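Local coordinates for protein L-ornithine N(5)-monooxygenase (Pseudomonas aeruginosa, PDB 3S5W) that hydroxylates the side-chain amine of L-ornithine with FAD, NADPH and O2, the first step in making hydroxamate siderophores such as pyoverdin, at residues 29-34 and 58-63; 182-187 and 410-415; 252-257 and 328-333; 348-353 and 363-368. All blocks are in the same frame, centred on the assembly; numbering follows the deposited sequence.

Interaction 1 of 4, residues 29-34 and 58-63; sequences VVHDLI and ALEVLF
Leu-33 and Ile-34 run parallel to Val-61 and Leu-62, with CA atoms 4.8 Å apart in each pair, as the two strands of a beta-alpha-beta unit: strand 30-36, helix 40-56 and strand 61-65 at the start of the FAD-binding part of the enzyme. The backbone N of Leu-62 gives a 3.0 Å bond to Leu-33 O. One step earlier, Glu-60 O receives two amides at once. Asp-32 N reaches it at 2.8 Å in the carbonyl plane, though its N-H...O angle is only 140°, and Leu-33 N comes in longer but straighter. Asp-32 answers with its side chain: its CG lies anti to the carbonyl carbon (chi1 -71°), so that OD2 meets Glu-60 N at 2.9 Å in a nearly straight bond (170°), using the anti lone pair. Its other oxygen, OD1, forms a salt bridge with Arg-182, so both ends of the carboxylate are held. Leu-59 CD2 packs across this carboxylate. On the face of Leu-33 and Val-61, the two side chains lie side by side, pointing the same way, and Leu-33 CD2 also approaches the ring of Phe-63; helices 40-56 and 432-447 contribute side chains to this layer. On the other side, Leu-62 CD1 sits over one face of the His-31 imidazole, 3.5 Å above its plane and displaced toward the rim, nearest to CE1 at 3.6 Å.

Interaction 2 of 4, residues 182-187 and 410-415; sequences RALVVS and VAIYAQ. With FAD (flavin-adenine dinucleotide), chain C.
Leu-184 turns its CG anti to the backbone N (chi1 -174°), and Ile-412 CG2 is likewise anti to its own N, so Leu-184 CD2 and Ile-412 CG2 meet at 4.1 Å with the two side chains side by side and pointing the same way. Val-185 has CG2 anti to the backbone N (chi1 61° for CG1), which brings CG2 against Tyr-413 CB and, obliquely, the amide end of Gln-415. The strands that carry them, 183-186 and 411-414, are parallel neighbours in the sheet of the FAD-binding part, their axes only 12° apart. Four backbone bonds alternate across them; in the shortest, Val-186 N meets Tyr-413 O at 2.7 Å. Leu-184 O receives Tyr-413 N and also lies at the edge of that residue's ring, 3.8 Å from CD1. The Tyr-413 OH hydrogen-bonds Ser-442 of helix 432-447. At the C-terminal ends, Ser-187 OG presses against Gln-415 CB at 3.3 Å while hydrogen-bonded to Asn-42, and Gln-415 OE1 accepts from Arg-435; these buried polar groups thus find partners on two helices. The cofactor lies just beyond: Ser-187 O is 3.4 Å from C5B of the FAD adenosine ribose.

Interaction 3 of 4, residues 252-257 and 328-333; sequences SVQADM and IPRHAF
Arg-330, extended from CG to NE, grips Val-253 O side-on through two side-chain hydrogen bonds, from NE (2.9 Å) and NH2 (3.0 Å); the carbonyl oxygen lies almost in the guanidinium plane. Arg-330 NH1 also hydrogen-bonds Asn-247 O. Gln-254, extended beyond CG, donates from NE2 to Arg-330 O at 3.1 Å, the oxygen standing 19° out of the amide plane. A water gives one hydrogen to that same Arg-330 O and another to Asp-256 OD1, while Asp-256 OD2 forms a salt bridge with Arg-334. Backbone bonds follow where strands 253-258 and 332-334 pair in parallel at the edge of the five-stranded Rossmann-like sheet of the NADP-binding part: Ala-332 N to Ala-255 O, then Met-257 N to Ala-332 O. The His-331 ring turns its edge to Ala-255 N, and its CD2 lies 3.5 Å from Ala-255 CB; Arg-330 CG covers the centre of one face, and the buried NE2 has no polar partner in the model. Met-257 SD meets the Phe-333 ring at its edge, 5.4 Å from the centroid, a Met-aromatic contact. With carbonyls gathered round its guanidinium, Arg-330 probably keeps its charge and ties the loop before the edge strand to its neighbour.

Interaction 4 of 4, residues 348-353 and 363-368; sequences GIELAL and VETYDA
Ile-349 N donates to Tyr-366 O at 2.7 Å, in the carbonyl plane, and Tyr-366 N returns a bond to Ile-349 O, closing a hydrogen-bonded antiparallel pair. Leu-351 and Glu-364 repeat the exchange two residues on, the bond from Leu-351 N to Glu-364 O being nearly straight (174°). Between them Glu-350 and Thr-365 form a non-hydrogen-bonded pair, CA atoms 4.2 Å apart. This is a beta hairpin, strands 348-355 and 361-366, and it makes up two of the three strands of a small antiparallel sheet whose third is 337-345. On the face of Glu-350 and Thr-365, Glu-350 CG is anti to the backbone N (chi1 179°), and the extended chain crosses the Val-363 side chain obliquely, Glu-350 CG to Val-363 CG1 3.4 Å; OE2 goes on to a salt bridge with Arg-341 on the third strand. On the other face, Leu-351 crosses the Tyr-366 side chain at about a right angle, its CD1 3.7 Å from CE2. Leu-353 CD1 comes from the opposite direction to the phenol, 3.8 Å from OH, and also touches Glu-364 CG. The Tyr-366 hydroxyl hydrogen-bonds Asp-256 OD2 of strand 253-258. Where the hairpin pairing ends, Gly-348 CA lies against Thr-365 CG2, with a positive phi (145°) in a backbone conformation that calls for glycine.

From the N terminus, interaction 1 closes the short loop through helix 40-56, pairing the first two strands of the FAD-binding sheet. Interaction 2 extends this sheet across strand 183-186, which neighbours strand 30-36, and closes a far longer loop by bringing in 411-414 from near the C terminus; backbone bonds join the two contacts directly. Interactions 3 and 4 are both nested inside that long loop, in series and without crossing. They belong to the NADP side, about 44 to 52 Å between centres from the first two and across the chain's centre. Interaction 3 adds the edge strand there, interaction 4 the hairpin packed beside it, and Asp-256 with Tyr-366 links them.

Interaction 1 of 4, residues 29-34 and 58-63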
# COMPACT_ATOMS: atom_id res chain seq x y z
N VAL A 29 16.93 13.02 -24.74
CA VAL A 29 16.25 13.99 -23.83
C VAL A 29 14.76 13.69 -23.60
O VAL A 29 14.28 13.89 -22.48
CB VAL A 29 16.48 15.55 -24.20
CG1 VAL A 29 17.96 15.98 -24.11
CG2 VAL A 29 15.84 15.97 -25.55
N VAL A 30 14.02 13.25 -24.62
CA VAL A 30 12.55 13.05 -24.48
C VAL A 30 12.13 11.58 -24.26
O VAL A 30 12.22 10.74 -25.16
CB VAL A 30 11.71 13.73 -25.62
CG1 VAL A 30 10.23 13.46 -25.45
CG2 VAL A 30 11.91 15.24 -25.62
N HIS A 31 11.63 11.28 -23.06
CA HIS A 31 11.26 9.90 -22.72
C HIS A 31 9.89 9.57 -23.24
O HIS A 31 9.06 10.47 -23.46
CB HIS A 31 11.36 9.68 -21.20
CG HIS A 31 12.72 9.97 -20.65
ND1 HIS A 31 13.77 9.09 -20.74
CD2 HIS A 31 13.22 11.08 -20.04
CE1 HIS A 31 14.85 9.63 -20.20
NE2 HIS A 31 14.54 10.83 -19.76
N ASP A 32 9.64 8.28 -23.47
CA ASP A 32 8.31 7.81 -23.84
C ASP A 32 7.39 7.73 -22.61
O ASP A 32 6.22 8.09 -22.69
CB ASP A 32 8.40 6.45 -24.56
CG ASP A 32 9.00 6.58 -25.97
OD1 ASP A 32 8.47 7.39 -26.75
OD2 ASP A 32 9.96 5.85 -26.29
N LEU A 33 7.95 7.27 -21.49
CA LEU A 33 7.20 7.11 -20.25
C LEU A 33 8.08 7.41 -19.07
O LEU A 33 9.21 6.92 -18.97
CB LEU A 33 6.65 5.67 -20.10
CG LEU A 33 5.79 5.38 -18.86
CD1 LEU A 33 4.37 6.03 -18.96
CD2 LEU A 33 5.71 3.86 -18.61
N ILE A 34 7.54 8.19 -18.14
CA ILE A 34 8.13 8.27 -16.82
C ILE A 34 7.08 7.81 -15.80
O ILE A 34 5.92 8.17 -15.93
CB ILE A 34 8.67 9.69 -16.49
CG1 ILE A 34 9.74 10.09 -17.50
CG2 ILE A 34 9.24 9.76 -15.04
CD1 ILE A 34 10.34 11.49 -17.23
N ALA A 58 11.11 -1.40 -28.39
CA ALA A 58 11.46 -0.97 -27.03
C ALA A 58 11.14 0.51 -26.87
O ALA A 58 11.41 1.30 -27.78
CB ALA A 58 12.92 -1.22 -26.74
N LEU A 59 10.55 0.89 -25.74
CA LEU A 59 10.28 2.31 -25.44
C LEU A 59 11.38 2.88 -24.56
O LEU A 59 12.16 2.13 -23.97
CB LEU A 59 8.91 2.50 -24.78
CG LEU A 59 7.65 2.19 -25.59
CD1 LEU A 59 6.42 2.28 -24.71
CD2 LEU A 59 7.49 3.10 -26.82
N GLU A 60 11.46 4.21 -24.49
CA GLU A 60 12.41 4.89 -23.63
C GLU A 60 11.74 5.22 -22.29
O GLU A 60 10.96 6.18 -22.20
CB GLU A 60 12.93 6.17 -24.31
CG GLU A 60 14.24 5.96 -25.09
CD GLU A 60 15.47 6.06 -24.19
OE1 GLU A 60 15.44 6.88 -23.24
OE2 GLU A 60 16.45 5.33 -24.43
N VAL A 61 12.04 4.43 -21.25
CA VAL A 61 11.24 4.46 -20.01
C VAL A 61 12.09 4.67 -18.74
O VAL A 61 13.18 4.11 -18.62
CB VAL A 61 10.34 3.16 -19.90
CG1 VAL A 61 9.50 3.17 -18.66
CG2 VAL A 61 9.43 3.01 -21.12
N LEU A 62 11.59 5.48 -17.82
CA LEU A 62 12.18 5.63 -16.48
C LEU A 62 11.13 5.50 -15.37
O LEU A 62 10.02 6.03 -15.49
CB LEU A 62 12.85 7.00 -16.30
CG LEU A 62 14.13 7.35 -17.07
CD1 LEU A 62 14.53 8.77 -16.67
CD2 LEU A 62 15.24 6.39 -16.75
N PHE A 63 11.51 4.85 -14.28
CA PHE A 63 10.67 4.84 -13.09
C PHE A 63 11.44 5.41 -11.95
O PHE A 63 12.51 4.91 -11.64
CB PHE A 63 10.22 3.41 -12.76
CG PHE A 63 9.40 2.78 -13.83
CD1 PHE A 63 8.02 3.02 -13.91
CD2 PHE A 63 10.01 1.97 -14.79
CE1 PHE A 63 7.27 2.46 -14.94
CE2 PHE A 63 9.26 1.38 -15.79
CZ PHE A 63 7.90 1.63 -15.87

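Interaction 2 of 4, residues 182-187 and 410-415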
# COMPACT_ATOMS: atom_id res chain seq x y z
N ARG A 182 6.65 12.02 -23.01
CA ARG A 182 5.37 11.93 -23.75
C ARG A 182 4.18 11.37 -22.92
O ARG A 182 3.01 11.61 -23.25
CB ARG A 182 5.54 11.07 -25.03
CG ARG A 182 6.72 11.48 -25.95
CD ARG A 182 6.85 10.59 -27.18
NE ARG A 182 7.77 11.16 -28.17
CZ ARG A 182 9.08 10.90 -28.25
NH1 ARG A 182 9.67 10.05 -27.41
NH2 ARG A 182 9.81 11.48 -29.21
N ALA A 183 4.49 10.64 -21.86
CA ALA A 183 3.46 9.95 -21.07
C ALA A 183 3.95 9.74 -19.63
O ALA A 183 5.17 9.67 -19.38
CB ALA A 183 3.11 8.60 -21.71
N LEU A 184 3.00 9.64 -18.71
CA LEU A 184 3.27 9.54 -17.29
C LEU A 184 2.43 8.43 -16.67
O LEU A 184 1.25 8.29 -16.99
CB LEU A 184 2.90 10.85 -16.59
CG LEU A 184 3.21 11.04 -15.10
CD1 LEU A 184 4.72 11.17 -14.80
CD2 LEU A 184 2.48 12.28 -14.61
N VAL A 185 3.03 7.68 -15.74
CA VAL A 185 2.23 6.74 -14.94
C VAL A 185 2.45 7.05 -13.45
O VAL A 185 3.58 7.08 -12.98
CB VAL A 185 2.44 5.25 -15.36
CG1 VAL A 185 3.89 4.82 -15.19
CG2 VAL A 185 1.51 4.30 -14.55
N VAL A 186 1.38 7.35 -12.74
CA VAL A 186 1.45 7.79 -11.34
C VAL A 186 1.07 6.63 -10.41
O VAL A 186 -0.10 6.28 -10.33
CB VAL A 186 0.53 9.01 -11.09
CG1 VAL A 186 0.61 9.44 -9.65
CG2 VAL A 186 0.96 10.21 -11.99
N SER A 187 2.05 6.06 -9.72
CA SER A 187 1.83 4.89 -8.82
C SER A 187 2.54 5.04 -7.47
O SER A 187 3.42 4.25 -7.13
CB SER A 187 2.34 3.63 -9.52
OG SER A 187 1.81 3.55 -10.83
N VAL A 410 -0.88 14.41 -24.28
CA VAL A 410 -0.10 13.41 -23.56
C VAL A 410 -1.05 12.47 -22.82
O VAL A 410 -2.18 12.86 -22.51
CB VAL A 410 0.88 14.05 -22.56
CG1 VAL A 410 1.94 14.85 -23.29
CG2 VAL A 410 0.14 14.92 -21.57
N ALA A 411 -0.58 11.26 -22.54
CA ALA A 411 -1.36 10.26 -21.80
C ALA A 411 -0.83 10.21 -20.37
O ALA A 411 0.39 10.12 -20.16
CB ALA A 411 -1.25 8.89 -22.48
N ILE A 412 -1.74 10.31 -19.39
CA ILE A 412 -1.40 10.17 -17.98
C ILE A 412 -2.21 8.99 -17.39
O ILE A 412 -3.43 8.97 -17.49
CB ILE A 412 -1.72 11.45 -17.19
CG1 ILE A 412 -1.02 12.66 -17.86
CG2 ILE A 412 -1.33 11.28 -15.70
CD1 ILE A 412 -1.57 13.99 -17.46
N TYR A 413 -1.50 8.03 -16.80
CA TYR A 413 -2.15 6.87 -16.18
C TYR A 413 -1.91 6.93 -14.67
O TYR A 413 -0.93 7.52 -14.21
CB TYR A 413 -1.56 5.58 -16.76
CG TYR A 413 -1.75 5.42 -18.24
CD1 TYR A 413 -0.85 5.99 -19.16
CD2 TYR A 413 -2.81 4.67 -18.75
CE1 TYR A 413 -1.02 5.82 -20.54
CE2 TYR A 413 -2.97 4.49 -20.13
CZ TYR A 413 -2.07 5.08 -21.02
OH TYR A 413 -2.23 4.92 -22.39
N ALA A 414 -2.81 6.32 -13.89
CA ALA A 414 -2.62 6.23 -12.44
C ALA A 414 -2.96 4.82 -11.98
O ALA A 414 -3.89 4.24 -12.48
CB ALA A 414 -3.49 7.25 -11.73
N GLN A 415 -2.19 4.29 -11.02
CA GLN A 415 -2.40 2.93 -10.53
C GLN A 415 -2.65 3.01 -9.04
O GLN A 415 -1.85 3.61 -8.31
CB GLN A 415 -1.17 2.06 -10.80
CG GLN A 415 -0.90 1.85 -12.28
CD GLN A 415 -0.05 0.63 -12.52
OE1 GLN A 415 -0.50 -0.50 -12.30
NE2 GLN A 415 1.19 0.83 -12.97
PA FAD C . 3.60 1.02 -3.29
O1A FAD C . 3.10 1.78 -2.12
O2A FAD C . 4.08 -0.41 -2.99
O5B FAD C . 4.84 1.82 -3.97
C5B FAD C . 4.75 3.22 -4.15
C4B FAD C . 6.18 3.67 -4.38
O4B FAD C . 6.14 5.03 -4.70
C3B FAD C . 7.00 3.55 -3.10
O3B FAD C . 8.12 2.72 -3.33
C2B FAD C . 7.41 4.99 -2.77
O2B FAD C . 8.77 5.09 -2.36
C1B FAD C . 7.25 5.67 -4.09
N9A FAD C . 6.87 7.08 -4.04
C8A FAD C . 5.81 7.66 -3.35
N7A FAD C . 5.80 9.00 -3.66
C5A FAD C . 6.81 9.23 -4.54
C6A FAD C . 7.25 10.40 -5.17
N6A FAD C . 6.49 11.51 -5.15
N1A FAD C . 8.34 10.31 -6.03
C2A FAD C . 8.99 9.12 -6.28
N3A FAD C . 8.56 7.96 -5.65
C4A FAD C . 7.48 8.03 -4.79
N1 FAD C . -1.36 -6.15 -0.87
C2 FAD C . -1.54 -7.50 -1.11
O2 FAD C . -2.08 -7.88 -2.15
N3 FAD C . -1.12 -8.45 -0.20
C4 FAD C . -0.50 -8.09 0.97
O4 FAD C . -0.10 -8.97 1.74
C4X FAD C . -0.32 -6.71 1.23
N5 FAD C . 0.28 -6.31 2.42
C5X FAD C . 0.44 -4.96 2.68
C6 FAD C . 1.06 -4.57 3.88
C7 FAD C . 1.23 -3.22 4.18
C7M FAD C . 1.89 -2.88 5.49
C8 FAD C . 0.77 -2.27 3.29
C8M FAD C . 0.93 -0.79 3.54
C9 FAD C . 0.16 -2.64 2.09
C9A FAD C . 0.00 -4.00 1.76
N10 FAD C . -0.61 -4.40 0.57
C10 FAD C . -0.79 -5.75 0.32
C1' FAD C . -1.15 -3.41 -0.42
C2' FAD C . -0.08 -2.66 -1.23
O2' FAD C . -0.71 -1.42 -1.57
C3' FAD C . 0.27 -3.45 -2.49
O3' FAD C . 0.75 -4.77 -2.18
C4' FAD C . 1.38 -2.75 -3.31
O4' FAD C . 2.46 -2.40 -2.45
C5' FAD C . 0.89 -1.54 -4.15
O5' FAD C . 1.91 -1.25 -5.10
P FAD C . 2.18 0.23 -5.69
O1P FAD C . 3.44 0.10 -6.51
O2P FAD C . 0.92 0.66 -6.38
O3P FAD C . 2.44 1.11 -4.38

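Interaction 3 of 4, residues 252-257 and 328-333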
# COMPACT_ATOMS: atom_id res chain seq x y z
N SER A 252 8.94 -5.91 28.10
CA SER A 252 8.63 -4.87 29.07
C SER A 252 7.53 -3.90 28.61
O SER A 252 7.16 -3.01 29.36
CB SER A 252 9.90 -4.13 29.54
OG SER A 252 10.29 -3.17 28.58
N VAL A 253 6.99 -4.11 27.41
CA VAL A 253 5.90 -3.25 26.92
C VAL A 253 4.54 -3.81 27.34
O VAL A 253 4.27 -5.00 27.13
CB VAL A 253 5.93 -3.09 25.39
CG1 VAL A 253 4.64 -2.39 24.88
CG2 VAL A 253 7.13 -2.28 24.97
N GLN A 254 3.72 -2.96 27.95
CA GLN A 254 2.29 -3.20 28.16
C GLN A 254 1.52 -2.51 27.04
O GLN A 254 1.56 -1.26 26.92
CB GLN A 254 1.85 -2.60 29.49
CG GLN A 254 2.42 -3.29 30.73
CD GLN A 254 1.78 -2.69 31.97
OE1 GLN A 254 2.29 -1.71 32.49
NE2 GLN A 254 0.63 -3.22 32.38
N ALA A 255 0.87 -3.31 26.18
CA ALA A 255 0.18 -2.79 25.00
C ALA A 255 -1.35 -2.74 25.21
O ALA A 255 -1.95 -3.69 25.76
CB ALA A 255 0.53 -3.62 23.74
N ASP A 256 -1.97 -1.64 24.77
CA ASP A 256 -3.44 -1.49 24.76
C ASP A 256 -3.88 -1.37 23.31
O ASP A 256 -3.47 -0.44 22.61
CB ASP A 256 -3.90 -0.22 25.50
CG ASP A 256 -3.68 -0.27 27.01
OD1 ASP A 256 -2.97 -1.17 27.52
OD2 ASP A 256 -4.26 0.62 27.69
N MET A 257 -4.73 -2.28 22.84
CA MET A 257 -5.33 -2.10 21.53
C MET A 257 -6.56 -1.26 21.76
O MET A 257 -7.49 -1.66 22.50
CB MET A 257 -5.75 -3.41 20.88
CG MET A 257 -4.62 -4.36 20.66
SD MET A 257 -5.10 -5.79 19.63
CE MET A 257 -5.33 -5.04 18.03
N ILE A 328 -2.42 -11.81 35.44
CA ILE A 328 -1.42 -10.77 35.15
C ILE A 328 -1.86 -9.96 33.92
O ILE A 328 -1.69 -10.41 32.80
CB ILE A 328 0.00 -11.38 34.96
CG1 ILE A 328 0.44 -12.13 36.23
CG2 ILE A 328 1.06 -10.31 34.59
CD1 ILE A 328 1.57 -13.16 35.99
N PRO A 329 -2.45 -8.76 34.14
CA PRO A 329 -3.01 -7.99 33.02
C PRO A 329 -1.99 -7.05 32.35
O PRO A 329 -2.10 -5.82 32.43
CB PRO A 329 -4.14 -7.20 33.69
CG PRO A 329 -3.66 -7.03 35.16
CD PRO A 329 -2.57 -8.04 35.43
N ARG A 330 -0.99 -7.64 31.70
CA ARG A 330 0.03 -6.94 30.94
C ARG A 330 -0.62 -6.02 29.89
O ARG A 330 -0.42 -4.80 29.91
CB ARG A 330 0.95 -7.97 30.28
CG ARG A 330 2.06 -7.38 29.47
CD ARG A 330 3.03 -8.41 28.90
NE ARG A 330 3.81 -7.73 27.86
CZ ARG A 330 4.39 -8.32 26.82
NH1 ARG A 330 4.32 -9.64 26.68
NH2 ARG A 330 5.04 -7.58 25.92
N HIS A 331 -1.46 -6.61 29.04
CA HIS A 331 -2.11 -5.90 27.93
C HIS A 331 -3.57 -5.65 28.20
O HIS A 331 -4.15 -6.32 29.04
CB HIS A 331 -2.00 -6.75 26.67
CG HIS A 331 -0.59 -7.03 26.28
ND1 HIS A 331 -0.11 -8.31 26.03
CD2 HIS A 331 0.46 -6.20 26.13
CE1 HIS A 331 1.17 -8.24 25.72
NE2 HIS A 331 1.54 -6.97 25.78
N ALA A 332 -4.15 -4.71 27.46
CA ALA A 332 -5.57 -4.39 27.54
C ALA A 332 -6.19 -4.34 26.13
O ALA A 332 -5.60 -3.79 25.17
CB ALA A 332 -5.80 -3.07 28.30
N PHE A 333 -7.37 -4.92 26.02
CA PHE A 333 -8.13 -4.91 24.79
C PHE A 333 -9.27 -3.89 24.97
O PHE A 333 -10.33 -4.21 25.52
CB PHE A 333 -8.70 -6.31 24.49
CG PHE A 333 -9.34 -6.41 23.14
CD1 PHE A 333 -8.56 -6.42 21.99
CD2 PHE A 333 -10.73 -6.52 23.03
CE1 PHE A 333 -9.16 -6.50 20.72
CE2 PHE A 333 -11.34 -6.61 21.78
CZ PHE A 333 -10.54 -6.56 20.60
O HOH W 1 -2.35 -2.72 29.64

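Interaction 4 of 4, residues 348-353 and 363-368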
# COMPACT_ATOMS: atom_id res chain seq x y z
N GLY A 348 4.40 11.62 29.15
CA GLY A 348 3.98 10.78 28.02
C GLY A 348 2.84 11.40 27.24
O GLY A 348 2.60 12.62 27.33
N ILE A 349 2.17 10.58 26.42
CA ILE A 349 1.03 11.04 25.64
C ILE A 349 -0.23 10.65 26.43
O ILE A 349 -0.49 9.46 26.67
CB ILE A 349 1.01 10.44 24.18
CG1 ILE A 349 2.33 10.75 23.45
CG2 ILE A 349 -0.22 10.94 23.39
CD1 ILE A 349 2.69 12.25 23.36
N GLU A 350 -0.99 11.67 26.84
CA GLU A 350 -2.17 11.44 27.65
C GLU A 350 -3.37 11.31 26.71
O GLU A 350 -3.61 12.17 25.88
CB GLU A 350 -2.33 12.60 28.67
CG GLU A 350 -3.55 12.46 29.54
CD GLU A 350 -3.68 13.63 30.50
OE1 GLU A 350 -2.86 13.74 31.42
OE2 GLU A 350 -4.60 14.43 30.30
N LEU A 351 -4.11 10.21 26.82
CA LEU A 351 -5.25 9.99 25.94
C LEU A 351 -6.50 9.98 26.80
O LEU A 351 -6.53 9.28 27.81
CB LEU A 351 -5.16 8.63 25.23
CG LEU A 351 -3.99 8.35 24.28
CD1 LEU A 351 -4.23 7.02 23.54
CD2 LEU A 351 -3.79 9.49 23.27
N ALA A 352 -7.50 10.76 26.39
CA ALA A 352 -8.82 10.73 27.01
C ALA A 352 -9.65 9.75 26.18
O ALA A 352 -9.89 9.97 24.99
CB ALA A 352 -9.45 12.14 27.06
N LEU A 353 -10.05 8.66 26.83
CA LEU A 353 -10.65 7.51 26.16
C LEU A 353 -12.14 7.33 26.52
O LEU A 353 -12.49 7.15 27.71
CB LEU A 353 -9.87 6.25 26.49
CG LEU A 353 -8.38 6.24 26.13
CD1 LEU A 353 -7.78 4.94 26.68
CD2 LEU A 353 -8.13 6.36 24.64
N VAL A 363 -8.68 8.50 31.50
CA VAL A 363 -7.50 9.19 31.06
C VAL A 363 -6.36 8.21 31.26
O VAL A 363 -6.15 7.75 32.38
CB VAL A 363 -7.28 10.50 31.88
CG1 VAL A 363 -5.95 11.12 31.55
CG2 VAL A 363 -8.37 11.51 31.59
N GLU A 364 -5.65 7.85 30.19
CA GLU A 364 -4.48 6.97 30.33
C GLU A 364 -3.27 7.63 29.67
O GLU A 364 -3.39 8.22 28.62
CB GLU A 364 -4.72 5.59 29.69
CG GLU A 364 -5.98 4.83 30.17
CD GLU A 364 -5.90 4.27 31.60
OE1 GLU A 364 -4.80 3.90 32.06
OE2 GLU A 364 -6.98 4.18 32.26
N THR A 365 -2.11 7.46 30.28
CA THR A 365 -0.87 8.02 29.74
C THR A 365 0.05 6.93 29.21
O THR A 365 0.31 5.93 29.90
CB THR A 365 -0.16 8.90 30.80
OG1 THR A 365 -1.03 9.98 31.16
CG2 THR A 365 1.15 9.50 30.26
N TYR A 366 0.56 7.16 27.99
CA TYR A 366 1.37 6.18 27.26
C TYR A 366 2.74 6.76 26.94
O TYR A 366 2.87 7.96 26.73
CB TYR A 366 0.65 5.78 25.96
CG TYR A 366 -0.67 5.09 26.25
CD1 TYR A 366 -0.72 3.71 26.54
CD2 TYR A 366 -1.85 5.80 26.26
CE1 TYR A 366 -1.94 3.08 26.82
CE2 TYR A 366 -3.06 5.19 26.55
CZ TYR A 366 -3.11 3.85 26.83
OH TYR A 366 -4.34 3.27 27.12
N ASP A 367 3.72 5.87 26.85
CA ASP A 367 5.07 6.20 26.48
C ASP A 367 5.16 6.40 24.96
O ASP A 367 5.98 7.18 24.48
CB ASP A 367 6.03 5.10 26.93
CG ASP A 367 6.16 5.03 28.45
OD1 ASP A 367 5.68 4.06 29.08
OD2 ASP A 367 6.74 5.96 29.02
N ALA A 368 4.28 5.70 24.23
CA ALA A 368 4.20 5.79 22.78
C ALA A 368 2.78 5.47 22.30
O ALA A 368 2.01 4.76 22.99
CB ALA A 368 5.25 4.85 22.11